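Endonuclease and methylase LlaGI (PDB 5FFJ) recognises a specific DNA sequence as a Type ISP restriction-modification enzyme, joining methyltransferase and helicase-like ATPase parts to a nuclease deleted from this construct. Local coordinates at residues F948-T956 against R962-G970; I1085-E1096 against R1127-F1136. All blocks are in the same frame, centred on the assembly; numbering follows the deposited sequence.

Overall arrangement
Both contacts belong to the C-terminal half of the chain and follow one another in series: interaction 1 closes before interaction 2 opens. Interaction 1 joins strand 944-951 of the mixed methyltransferase sheet to the chain that follows helix 959-964, and its loop reaches the DNA bases. Interaction 2 lies in the specificity domain, where the long helix 1074-1096 carries the chain leaving helix 1122-1129. Their centres are 44 Å apart and their nearest atoms about 26 Å; they share neither a sheet nor a helix. The bound DNA is close to both, consistent with methyltransferase and specificity parts holding one duplex between them.

Interaction 1 (F948-T956 against R962-G970); sequences FNLRGDQRT and RKEGGKIFG. With nucleotides of chain B; nucleotides of chain C.
Arg951 and Glu964 form a salt bridge that closes the neck of a DNA-contacting loop at the end of the methyltransferase sheet, between strand 944-951 and the last turn of helix 959-964. Bends at chi2 and chi3 (-70° and -61°) fold the arginine back, so that NE (2.8 Å) and NH2 (2.6 Å) grip Glu964 OE2 side-on. This oxygen lies in the guanidinium plane, yet both nitrogens meet it from above one face of the carboxylate, the two planes being 59° apart. Glu964 OE1 accepts from Asp953 N on its anti lone pair at 2.9 Å. Glutamate suits this buried place because one carboxylate serves both a charged side chain and the turning backbone.

Gly952 has positive phi, and a CB there would run into Gly966 O, while Gly965 ends the helix with a backbone shape that leaves no room for a side chain. On the strand side, Leu950 CD2 packs at about a right angle on Ile968 CD1 (3.7 Å). Past Gly952, Gln954 CG lies against Lys967 CG (3.5 Å) and probably helps steer the long lysine to DG12 of chain B. Lys967 NZ donates to DG12 N7 (3.0 Å) and to O6, which is modelled too close for its length to be trusted; the pair is consistent with reading guanine by its major-groove edge. Arg955 NH2 makes weak bonds to OP1 and OP2 of the same nucleotide, so one side chain meets the base and another, weakly, the phosphate.

Around this loop, Leu950 and Arg951 form a classic beta bulge opposite Ile977 of strand 977-984, and Asn949 bonds to the backbone of His995 in strand 991-996. Arg951 NH1 has a second carboxylate in Asp999, and Asp953 OD2 pairs with Lys1189. From helix 1003-1012, Lys1006 donates to the carbonyls of Glu964 and Gly966.

Interaction 2 (I1085-E1096 against R1127-F1136); sequences IKNYNLEVDRLE and RAARREKTQF
Asn1089 faces the extended chain that leaves helix 1122-1129 and turns its amide to Thr1134 much as a neighbouring strand would: OD1 accepts from Thr1134 N (3.3 Å), and ND2 donates in plane to a lone pair of Thr1134 O (3.2 Å). A leucine here would probably leave both backbone groups of Thr1134 without their mates on the helix. Its neighbour Tyr1088 has its ring swung anti to the backbone N (chi1 168°), and its hydroxyl donates to Glu1132 O at 2.9 Å. Val1092 wedges between neighbours, CG2 over the rim of that ring and CG1 against Lys1133 CG (3.9 Å). The lysine, extended beyond CG, crosses Val1092 obliquely to reach Asp1093, where Lys1133 NZ meets Asp1093 OD1 on its syn side at 2.7 Å and OD2 more weakly. At one end Ile1085 CD1 touches Phe1136 CB (3.8 Å) near the ring edge; at the other, Arg1131 NE bonds weakly to Leu1095 O in the last helical turn. Polar side chains of helix 1074-1096 thus hold mainly backbone atoms, fixing the course of an irregular segment, while the salt bridge lies toward solvent.

Interaction 1 (F948-T956 against R962-G970)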
loop_
_atom_site.group_PDB
_atom_site.type_symbol
_atom_site.label_atom_id
_atom_site.label_comp_id
_atom_site.label_asym_id
_atom_site.label_seq_id
_atom_site.Cartn_x
_atom_site.Cartn_y
_atom_site.Cartn_z
ATOM N N PHE A 948 -4.462 21.429 17.312
ATOM C CA PHE A 948 -3.243 21.865 16.637
ATOM C C PHE A 948 -3.260 21.397 15.187
ATOM O O PHE A 948 -3.015 20.225 14.903
ATOM C CB PHE A 948 -2.005 21.322 17.362
ATOM C CG PHE A 948 -0.713 22.021 17.001
ATOM C CD1 PHE A 948 -0.709 23.202 16.272
ATOM C CD2 PHE A 948 0.501 21.486 17.397
ATOM C CE1 PHE A 948 0.479 23.834 15.949
ATOM C CE2 PHE A 948 1.692 22.113 17.075
ATOM C CZ PHE A 948 1.681 23.286 16.352
ATOM N N ASN A 949 -3.559 22.315 14.273
ATOM C CA ASN A 949 -3.653 21.975 12.858
ATOM C C ASN A 949 -2.280 21.968 12.196
ATOM O O ASN A 949 -1.663 23.017 12.012
ATOM C CB ASN A 949 -4.581 22.955 12.139
ATOM C CG ASN A 949 -4.915 22.514 10.725
ATOM O OD1 ASN A 949 -4.584 21.403 10.311
ATOM N ND2 ASN A 949 -5.584 23.385 9.980
ATOM N N LEU A 950 -1.811 20.775 11.846
ATOM C CA LEU A 950 -0.490 20.598 11.252
ATOM C C LEU A 950 -0.528 20.659 9.722
ATOM O O LEU A 950 0.506 20.512 9.067
ATOM C CB LEU A 950 0.110 19.262 11.708
ATOM C CG LEU A 950 1.049 19.281 12.920
ATOM C CD1 LEU A 950 0.610 20.278 13.981
ATOM C CD2 LEU A 950 1.127 17.892 13.526
ATOM N N ARG A 951 -1.717 20.878 9.165
ATOM C CA ARG A 951 -1.889 20.991 7.719
ATOM C C ARG A 951 -1.336 19.752 7.007
ATOM O O ARG A 951 -1.473 18.633 7.504
ATOM C CB ARG A 951 -1.206 22.262 7.203
ATOM C CG ARG A 951 -1.611 23.533 7.942
ATOM C CD ARG A 951 -3.049 23.925 7.644
ATOM N NE ARG A 951 -3.254 24.193 6.223
ATOM C CZ ARG A 951 -3.023 25.362 5.633
ATOM N NH1 ARG A 951 -2.572 26.396 6.333
ATOM N NH2 ARG A 951 -3.242 25.501 4.332
ATOM N N GLY A 952 -0.725 19.951 5.843
ATOM C CA GLY A 952 -0.045 18.874 5.148
ATOM C C GLY A 952 -0.984 17.997 4.339
ATOM O O GLY A 952 -0.757 16.793 4.209
ATOM N N ASP A 953 -2.040 18.598 3.794
ATOM C CA ASP A 953 -3.008 17.873 2.966
ATOM C C ASP A 953 -2.586 17.920 1.504
ATOM O O ASP A 953 -2.688 18.965 0.859
ATOM C CB ASP A 953 -4.417 18.462 3.124
ATOM C CG ASP A 953 -5.474 17.667 2.373
ATOM O OD1 ASP A 953 -5.199 16.510 1.993
ATOM O OD2 ASP A 953 -6.585 18.199 2.172
ATOM N N GLN A 954 -2.115 16.786 0.988
ATOM C CA GLN A 954 -1.607 16.708 -0.378
ATOM C C GLN A 954 -2.532 15.901 -1.294
ATOM O O GLN A 954 -2.082 15.234 -2.227
ATOM C CB GLN A 954 -0.190 16.119 -0.370
ATOM C CG GLN A 954 0.828 17.015 0.322
ATOM C CD GLN A 954 0.868 18.416 -0.263
ATOM O OE1 GLN A 954 0.887 19.410 0.467
ATOM N NE2 GLN A 954 0.876 18.502 -1.588
ATOM N N ARG A 955 -3.830 15.961 -1.006
ATOM C CA ARG A 955 -4.858 15.613 -1.982
ATOM C C ARG A 955 -5.474 16.909 -2.519
ATOM O O ARG A 955 -6.554 16.914 -3.116
ATOM C CB ARG A 955 -5.911 14.696 -1.365
ATOM C CG ARG A 955 -5.816 13.273 -1.888
ATOM C CD ARG A 955 -6.680 12.321 -1.085
ATOM N NE ARG A 955 -5.887 11.488 -0.183
ATOM C CZ ARG A 955 -5.409 10.283 -0.486
ATOM N NH1 ARG A 955 -5.632 9.739 -1.678
ATOM N NH2 ARG A 955 -4.702 9.614 0.412
ATOM N N THR A 956 -4.752 18.003 -2.290
ATOM C CA THR A 956 -5.055 19.302 -2.875
ATOM C C THR A 956 -4.171 19.494 -4.103
ATOM O O THR A 956 -3.506 18.554 -4.542
ATOM C CB THR A 956 -4.812 20.450 -1.875
ATOM O OG1 THR A 956 -3.430 20.469 -1.492
ATOM C CG2 THR A 956 -5.678 20.282 -0.635
ATOM N N ARG A 962 0.751 24.133 -2.115
ATOM C CA ARG A 962 1.951 24.810 -1.639
ATOM C C ARG A 962 1.733 25.362 -0.234
ATOM O O ARG A 962 2.633 25.312 0.605
ATOM C CB ARG A 962 2.354 25.936 -2.600
ATOM C CG ARG A 962 2.643 25.466 -4.025
ATOM C CD ARG A 962 3.314 26.545 -4.859
ATOM N NE ARG A 962 2.462 27.719 -5.052
ATOM C CZ ARG A 962 1.572 27.855 -6.033
ATOM N NH1 ARG A 962 1.394 26.887 -6.924
ATOM N NH2 ARG A 962 0.852 28.966 -6.120
ATOM N N LYS A 963 0.535 25.879 0.024
ATOM C CA LYS A 963 0.204 26.424 1.339
ATOM C C LYS A 963 0.185 25.330 2.403
ATOM O O LYS A 963 0.648 25.541 3.525
ATOM C CB LYS A 963 -1.149 27.142 1.309
ATOM C CG LYS A 963 -1.171 28.417 0.479
ATOM C CD LYS A 963 -2.229 29.390 0.976
ATOM C CE LYS A 963 -2.661 30.355 -0.117
ATOM N NZ LYS A 963 -3.540 29.699 -1.127
ATOM N N GLU A 964 -0.352 24.165 2.053
ATOM C CA GLU A 964 -0.417 23.041 2.984
ATOM C C GLU A 964 0.981 22.638 3.437
ATOM O O GLU A 964 1.291 22.669 4.629
ATOM C CB GLU A 964 -1.127 21.849 2.341
ATOM C CG GLU A 964 -2.629 22.038 2.194
ATOM C CD GLU A 964 -3.344 22.094 3.527
ATOM O OE1 GLU A 964 -3.160 21.167 4.346
ATOM O OE2 GLU A 964 -4.088 23.072 3.757
ATOM N N GLY A 965 1.820 22.259 2.480
ATOM C CA GLY A 965 3.223 22.007 2.753
ATOM C C GLY A 965 3.540 20.581 3.160
ATOM O O GLY A 965 2.930 19.629 2.673
ATOM N N GLY A 966 4.504 20.447 4.067
ATOM C CA GLY A 966 5.037 19.155 4.459
ATOM C C GLY A 966 4.019 18.178 5.011
ATOM O O GLY A 966 3.081 18.560 5.712
ATOM N N LYS A 967 4.219 16.904 4.689
ATOM C CA LYS A 967 3.389 15.822 5.203
ATOM C C LYS A 967 4.036 15.221 6.450
ATOM O O LYS A 967 5.140 14.682 6.380
ATOM C CB LYS A 967 3.188 14.747 4.131
ATOM C CG LYS A 967 2.629 15.286 2.818
ATOM C CD LYS A 967 2.610 14.227 1.725
ATOM C CE LYS A 967 4.010 13.918 1.229
ATOM N NZ LYS A 967 3.984 13.248 -0.097
ATOM N N ILE A 968 3.348 15.324 7.583
ATOM C CA ILE A 968 3.895 14.904 8.875
ATOM C C ILE A 968 4.411 13.462 8.889
ATOM O O ILE A 968 5.423 13.169 9.524
ATOM C CB ILE A 968 2.840 15.050 9.995
ATOM C CG1 ILE A 968 2.568 16.530 10.275
ATOM C CG2 ILE A 968 3.299 14.336 11.271
ATOM C CD1 ILE A 968 3.695 17.247 10.995
ATOM N N PHE A 969 3.696 12.565 8.219
ATOM C CA PHE A 969 4.123 11.175 8.103
ATOM C C PHE A 969 4.808 10.917 6.760
ATOM O O PHE A 969 4.958 9.768 6.343
ATOM C CB PHE A 969 2.923 10.239 8.290
ATOM C CG PHE A 969 2.203 10.441 9.596
ATOM C CD1 PHE A 969 2.557 9.709 10.718
ATOM C CD2 PHE A 969 1.185 11.375 9.707
ATOM C CE1 PHE A 969 1.902 9.899 11.923
ATOM C CE2 PHE A 969 0.528 11.569 10.909
ATOM C CZ PHE A 969 0.886 10.830 12.019
ATOM N N GLY A 970 5.233 11.993 6.097
ATOM C CA GLY A 970 5.916 11.893 4.819
ATOM C C GLY A 970 5.129 11.089 3.806
ATOM O O GLY A 970 4.004 11.440 3.455
ATOM P P DG B 12 -2.475 7.985 1.884
ATOM O OP1 DG B 12 -2.931 9.319 2.326
ATOM O OP2 DG B 12 -3.217 7.258 0.829
ATOM O "O5'" DG B 12 -0.959 8.175 1.412
ATOM C "C5'" DG B 12 -0.158 7.037 1.120
ATOM C "C4'" DG B 12 -0.436 6.522 -0.274
ATOM O "O4'" DG B 12 -0.368 7.626 -1.211
ATOM C "C3'" DG B 12 0.569 5.510 -0.789
ATOM O "O3'" DG B 12 -0.032 4.664 -1.783
ATOM C "C2'" DG B 12 1.668 6.413 -1.340
ATOM C "C1'" DG B 12 0.885 7.615 -1.881
ATOM N N9 DG B 12 1.538 8.919 -1.682
ATOM C C8 DG B 12 2.371 9.303 -0.654
ATOM N N7 DG B 12 2.792 10.538 -0.758
ATOM C C5 DG B 12 2.200 11.002 -1.926
ATOM C C6 DG B 12 2.283 12.271 -2.555
ATOM O O6 DG B 12 2.919 13.270 -2.192
ATOM N N1 DG B 12 1.524 12.316 -3.722
ATOM C C2 DG B 12 0.783 11.269 -4.216
ATOM N N2 DG B 12 0.113 11.495 -5.351
ATOM N N3 DG B 12 0.698 10.082 -3.638
ATOM C C4 DG B 12 1.428 10.018 -2.504
ATOM P P DC C 13 0.185 19.644 -10.733
ATOM O OP1 DC C 13 -0.226 19.947 -12.124
ATOM O OP2 DC C 13 0.312 20.752 -9.763
ATOM O "O5'" DC C 13 -0.833 18.576 -10.116
ATOM C "C5'" DC C 13 -0.790 17.216 -10.557
ATOM C "C4'" DC C 13 -1.624 16.320 -9.662
ATOM O "O4'" DC C 13 -0.783 15.766 -8.602
ATOM C "C3'" DC C 13 -2.775 17.021 -8.942
ATOM O "O3'" DC C 13 -3.905 16.165 -8.856
ATOM C "C2'" DC C 13 -2.171 17.308 -7.579
ATOM C "C1'" DC C 13 -1.394 16.027 -7.355
ATOM N N1 DC C 13 -0.345 16.079 -6.273
ATOM C C2 DC C 13 0.196 14.880 -5.793
ATOM O O2 DC C 13 -0.189 13.810 -6.278
ATOM N N3 DC C 13 1.133 14.925 -4.812
ATOM C C4 DC C 13 1.520 16.099 -4.312
ATOM N N4 DC C 13 2.447 16.093 -3.349
ATOM C C5 DC C 13 0.978 17.331 -4.782
ATOM C C6 DC C 13 0.055 17.276 -5.750
ATOM P P DT C 14 -5.098 16.283 -9.923
ATOM O OP1 DT C 14 -4.500 16.640 -11.233
ATOM O OP2 DT C 14 -6.141 17.151 -9.332
ATOM O "O5'" DT C 14 -5.665 14.791 -10.015
ATOM C "C5'" DT C 14 -4.803 13.740 -10.450
ATOM C "C4'" DT C 14 -5.573 12.449 -10.654
ATOM O "O4'" DT C 14 -5.795 11.797 -9.366
ATOM C "C3'" DT C 14 -6.960 12.617 -11.278
ATOM O "O3'" DT C 14 -7.198 11.585 -12.240
ATOM C "C2'" DT C 14 -7.881 12.514 -10.068
ATOM C "C1'" DT C 14 -7.160 11.457 -9.256
ATOM N N1 DT C 14 -7.530 11.381 -7.794
ATOM C C2 DT C 14 -7.697 10.144 -7.209
ATOM O O2 DT C 14 -7.577 9.096 -7.816
ATOM N N3 DT C 14 -8.016 10.173 -5.879
ATOM C C4 DT C 14 -8.178 11.291 -5.084
ATOM O O4 DT C 14 -8.467 11.211 -3.894
ATOM C C5 DT C 14 -7.985 12.558 -5.753
ATOM C C7 DT C 14 -8.136 13.847 -4.990
ATOM C C6 DT C 14 -7.670 12.543 -7.060
#

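Interaction 2 (I1085-E1096 against R1127-F1136)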
loop_
_atom_site.group_PDB
_atom_site.type_symbol
_atom_site.label_atom_id
_atom_site.label_comp_id
_atom_site.label_asym_id
_atom_site.label_seq_id
_atom_site.Cartn_x
_atom_site.Cartn_y
_atom_site.Cartn_z
ATOM N N ILE A 1085 -19.155 -4.941 -21.285
ATOM C CA ILE A 1085 -20.524 -5.443 -21.297
ATOM C C ILE A 1085 -20.538 -6.931 -21.639
ATOM O O ILE A 1085 -21.335 -7.689 -21.087
ATOM C CB ILE A 1085 -21.411 -4.661 -22.290
ATOM C CG1 ILE A 1085 -21.722 -3.274 -21.722
ATOM C CG2 ILE A 1085 -22.719 -5.415 -22.566
ATOM C CD1 ILE A 1085 -22.571 -2.394 -22.618
ATOM N N LYS A 1086 -19.662 -7.347 -22.549
ATOM C CA LYS A 1086 -19.526 -8.764 -22.860
ATOM C C LYS A 1086 -18.979 -9.504 -21.646
ATOM O O LYS A 1086 -19.514 -10.539 -21.252
ATOM C CB LYS A 1086 -18.612 -8.988 -24.067
ATOM C CG LYS A 1086 -19.260 -8.693 -25.414
ATOM C CD LYS A 1086 -18.581 -9.468 -26.537
ATOM C CE LYS A 1086 -18.720 -8.756 -27.873
ATOM N NZ LYS A 1086 -17.822 -7.570 -27.965
ATOM N N ASN A 1087 -17.918 -8.963 -21.052
ATOM C CA ASN A 1087 -17.302 -9.572 -19.880
ATOM C C ASN A 1087 -18.290 -9.678 -18.726
ATOM O O ASN A 1087 -18.287 -10.660 -17.986
ATOM C CB ASN A 1087 -16.072 -8.772 -19.440
ATOM C CG ASN A 1087 -14.905 -8.914 -20.401
ATOM O OD1 ASN A 1087 -14.902 -9.790 -21.267
ATOM N ND2 ASN A 1087 -13.901 -8.058 -20.243
ATOM N N TYR A 1088 -19.142 -8.669 -18.584
ATOM C CA TYR A 1088 -20.116 -8.646 -17.501
ATOM C C TYR A 1088 -21.215 -9.680 -17.716
ATOM O O TYR A 1088 -21.587 -10.402 -16.791
ATOM C CB TYR A 1088 -20.731 -7.253 -17.360
ATOM C CG TYR A 1088 -21.935 -7.230 -16.450
ATOM C CD1 TYR A 1088 -21.788 -7.296 -15.072
ATOM C CD2 TYR A 1088 -23.218 -7.151 -16.970
ATOM C CE1 TYR A 1088 -22.887 -7.281 -14.235
ATOM C CE2 TYR A 1088 -24.322 -7.134 -16.144
ATOM C CZ TYR A 1088 -24.152 -7.200 -14.776
ATOM O OH TYR A 1088 -25.250 -7.185 -13.946
ATOM N N ASN A 1089 -21.735 -9.752 -18.937
ATOM C CA ASN A 1089 -22.807 -10.689 -19.247
ATOM C C ASN A 1089 -22.337 -12.140 -19.191
ATOM O O ASN A 1089 -23.154 -13.056 -19.117
ATOM C CB ASN A 1089 -23.400 -10.385 -20.624
ATOM C CG ASN A 1089 -24.198 -9.095 -20.644
ATOM O OD1 ASN A 1089 -24.690 -8.640 -19.611
ATOM N ND2 ASN A 1089 -24.335 -8.500 -21.823
ATOM N N LEU A 1090 -21.024 -12.346 -19.227
ATOM C CA LEU A 1090 -20.464 -13.685 -19.072
ATOM C C LEU A 1090 -20.442 -14.087 -17.601
ATOM O O LEU A 1090 -20.767 -15.224 -17.256
ATOM C CB LEU A 1090 -19.050 -13.763 -19.652
ATOM C CG LEU A 1090 -18.891 -13.783 -21.176
ATOM C CD1 LEU A 1090 -17.435 -14.049 -21.535
ATOM C CD2 LEU A 1090 -19.799 -14.812 -21.834
ATOM N N GLU A 1091 -20.051 -13.152 -16.739
ATOM C CA GLU A 1091 -20.066 -13.394 -15.302
ATOM C C GLU A 1091 -21.481 -13.747 -14.865
ATOM O O GLU A 1091 -21.680 -14.614 -14.018
ATOM C CB GLU A 1091 -19.562 -12.171 -14.531
ATOM C CG GLU A 1091 -18.121 -11.782 -14.834
ATOM C CD GLU A 1091 -17.118 -12.845 -14.425
ATOM O OE1 GLU A 1091 -17.343 -13.521 -13.399
ATOM O OE2 GLU A 1091 -16.102 -13.003 -15.136
ATOM N N VAL A 1092 -22.463 -13.081 -15.461
ATOM C CA VAL A 1092 -23.865 -13.346 -15.159
ATOM C C VAL A 1092 -24.261 -14.749 -15.610
ATOM O O VAL A 1092 -24.908 -15.487 -14.865
ATOM C CB VAL A 1092 -24.783 -12.299 -15.827
ATOM C CG1 VAL A 1092 -26.225 -12.796 -15.911
ATOM C CG2 VAL A 1092 -24.716 -10.984 -15.065
ATOM N N ASP A 1093 -23.878 -15.110 -16.833
ATOM C CA ASP A 1093 -24.146 -16.443 -17.360
ATOM C C ASP A 1093 -23.523 -17.508 -16.462
ATOM O O ASP A 1093 -24.089 -18.587 -16.282
ATOM C CB ASP A 1093 -23.610 -16.583 -18.791
ATOM C CG ASP A 1093 -24.541 -15.979 -19.830
ATOM O OD1 ASP A 1093 -25.773 -16.004 -19.629
ATOM O OD2 ASP A 1093 -24.035 -15.487 -20.861
ATOM N N ARG A 1094 -22.355 -17.201 -15.902
ATOM C CA ARG A 1094 -21.706 -18.105 -14.958
ATOM C C ARG A 1094 -22.564 -18.256 -13.705
ATOM O O ARG A 1094 -22.791 -19.369 -13.233
ATOM C CB ARG A 1094 -20.308 -17.601 -14.584
ATOM C CG ARG A 1094 -19.587 -18.481 -13.565
ATOM C CD ARG A 1094 -18.338 -17.815 -13.023
ATOM N NE ARG A 1094 -17.315 -17.634 -14.048
ATOM C CZ ARG A 1094 -16.038 -17.367 -13.788
ATOM N NH1 ARG A 1094 -15.619 -17.256 -12.534
ATOM N NH2 ARG A 1094 -15.177 -17.218 -14.785
ATOM N N LEU A 1095 -23.033 -17.128 -13.175
ATOM C CA LEU A 1095 -23.868 -17.115 -11.976
ATOM C C LEU A 1095 -25.209 -17.797 -12.217
ATOM O O LEU A 1095 -25.827 -18.316 -11.289
ATOM C CB LEU A 1095 -24.108 -15.679 -11.499
ATOM C CG LEU A 1095 -22.909 -14.865 -10.998
ATOM C CD1 LEU A 1095 -23.367 -13.509 -10.469
ATOM C CD2 LEU A 1095 -22.118 -15.618 -9.940
ATOM N N GLU A 1096 -25.659 -17.779 -13.468
ATOM C CA GLU A 1096 -26.955 -18.341 -13.834
ATOM C C GLU A 1096 -27.065 -19.833 -13.510
ATOM O O GLU A 1096 -28.074 -20.284 -12.959
ATOM C CB GLU A 1096 -27.221 -18.118 -15.324
ATOM C CG GLU A 1096 -28.459 -17.283 -15.600
ATOM C CD GLU A 1096 -28.521 -16.767 -17.025
ATOM O OE1 GLU A 1096 -29.185 -15.732 -17.253
ATOM O OE2 GLU A 1096 -27.909 -17.394 -17.915
ATOM N N ARG A 1127 -26.652 -5.717 -9.386
ATOM C CA ARG A 1127 -27.295 -6.256 -10.579
ATOM C C ARG A 1127 -26.687 -7.597 -10.976
ATOM O O ARG A 1127 -27.242 -8.318 -11.804
ATOM C CB ARG A 1127 -27.179 -5.265 -11.736
ATOM C CG ARG A 1127 -27.678 -3.865 -11.407
ATOM C CD ARG A 1127 -27.337 -2.895 -12.518
ATOM N NE ARG A 1127 -27.141 -1.534 -12.026
ATOM C CZ ARG A 1127 -28.093 -0.610 -11.946
ATOM N NH1 ARG A 1127 -29.336 -0.878 -12.328
ATOM N NH2 ARG A 1127 -27.798 0.595 -11.482
ATOM N N ALA A 1128 -25.535 -7.916 -10.392
ATOM C CA ALA A 1128 -24.908 -9.217 -10.584
ATOM C C ALA A 1128 -25.385 -10.197 -9.515
ATOM O O ALA A 1128 -25.326 -11.409 -9.706
ATOM C CB ALA A 1128 -23.397 -9.091 -10.552
ATOM N N ALA A 1129 -25.856 -9.667 -8.390
ATOM C CA ALA A 1129 -26.464 -10.498 -7.358
ATOM C C ALA A 1129 -27.760 -11.072 -7.907
ATOM O O ALA A 1129 -28.061 -12.252 -7.727
ATOM C CB ALA A 1129 -26.716 -9.698 -6.099
ATOM N N ARG A 1130 -28.529 -10.216 -8.569
ATOM C CA ARG A 1130 -29.608 -10.668 -9.429
ATOM C C ARG A 1130 -28.969 -11.108 -10.745
ATOM O O ARG A 1130 -27.771 -10.918 -10.938
ATOM C CB ARG A 1130 -30.639 -9.555 -9.645
ATOM C CG ARG A 1130 -31.254 -9.000 -8.353
ATOM C CD ARG A 1130 -32.055 -7.730 -8.609
ATOM N NE ARG A 1130 -31.196 -6.619 -9.014
ATOM C CZ ARG A 1130 -31.631 -5.392 -9.287
ATOM N NH1 ARG A 1130 -32.924 -5.104 -9.201
ATOM N NH2 ARG A 1130 -30.771 -4.447 -9.645
ATOM N N ARG A 1131 -29.743 -11.721 -11.635
ATOM C CA ARG A 1131 -29.238 -12.062 -12.966
ATOM C C ARG A 1131 -29.694 -11.003 -13.962
ATOM O O ARG A 1131 -30.756 -11.125 -14.579
ATOM C CB ARG A 1131 -29.708 -13.452 -13.403
ATOM C CG ARG A 1131 -29.472 -14.554 -12.371
ATOM C CD ARG A 1131 -28.096 -14.465 -11.714
ATOM N NE ARG A 1131 -27.836 -15.614 -10.848
ATOM C CZ ARG A 1131 -28.408 -15.809 -9.662
ATOM N NH1 ARG A 1131 -29.286 -14.935 -9.190
ATOM N NH2 ARG A 1131 -28.107 -16.885 -8.949
ATOM N N GLU A 1132 -28.880 -9.961 -14.105
ATOM C CA GLU A 1132 -29.190 -8.849 -14.992
ATOM C C GLU A 1132 -28.147 -8.682 -16.080
ATOM O O GLU A 1132 -26.957 -8.553 -15.797
ATOM C CB GLU A 1132 -29.299 -7.548 -14.206
ATOM C CG GLU A 1132 -30.377 -7.563 -13.139
ATOM C CD GLU A 1132 -31.108 -6.235 -12.999
ATOM O OE1 GLU A 1132 -30.798 -5.279 -13.746
ATOM O OE2 GLU A 1132 -32.004 -6.149 -12.134
ATOM N N LYS A 1133 -28.612 -8.677 -17.324
ATOM C CA LYS A 1133 -27.758 -8.416 -18.472
ATOM C C LYS A 1133 -28.083 -7.054 -19.072
ATOM O O LYS A 1133 -29.081 -6.431 -18.703
ATOM C CB LYS A 1133 -27.930 -9.509 -19.527
ATOM C CG LYS A 1133 -27.434 -10.883 -19.106
ATOM C CD LYS A 1133 -27.262 -11.771 -20.327
ATOM C CE LYS A 1133 -26.767 -13.158 -19.972
ATOM N NZ LYS A 1133 -26.511 -13.953 -21.205
ATOM N N THR A 1134 -27.235 -6.600 -19.991
ATOM C CA THR A 1134 -27.465 -5.344 -20.695
ATOM C C THR A 1134 -27.253 -5.452 -22.191
ATOM O O THR A 1134 -26.541 -6.334 -22.674
ATOM C CB THR A 1134 -26.535 -4.233 -20.195
ATOM O OG1 THR A 1134 -25.176 -4.672 -20.287
ATOM C CG2 THR A 1134 -26.840 -3.896 -18.783
ATOM N N GLN A 1135 -27.875 -4.529 -22.914
ATOM C CA GLN A 1135 -27.566 -4.310 -24.313
ATOM C C GLN A 1135 -26.665 -3.091 -24.422
ATOM O O GLN A 1135 -26.798 -2.142 -23.646
ATOM C CB GLN A 1135 -28.840 -4.106 -25.134
ATOM C CG GLN A 1135 -29.610 -5.382 -25.447
ATOM C CD GLN A 1135 -30.650 -5.171 -26.532
ATOM O OE1 GLN A 1135 -30.986 -4.035 -26.868
ATOM N NE2 GLN A 1135 -31.160 -6.263 -27.091
ATOM N N PHE A 1136 -25.738 -3.123 -25.372
ATOM C CA PHE A 1136 -24.939 -1.950 -25.682
ATOM C C PHE A 1136 -25.715 -1.039 -26.622
ATOM O O PHE A 1136 -26.019 -1.414 -27.756
ATOM C CB PHE A 1136 -23.602 -2.338 -26.308
ATOM C CG PHE A 1136 -22.934 -1.209 -27.035
ATOM C CD1 PHE A 1136 -22.324 -0.179 -26.338
ATOM C CD2 PHE A 1136 -22.928 -1.171 -28.418
ATOM C CE1 PHE A 1136 -21.715 0.866 -27.009
ATOM C CE2 PHE A 1136 -22.321 -0.130 -29.095
ATOM C CZ PHE A 1136 -21.715 0.889 -28.390
#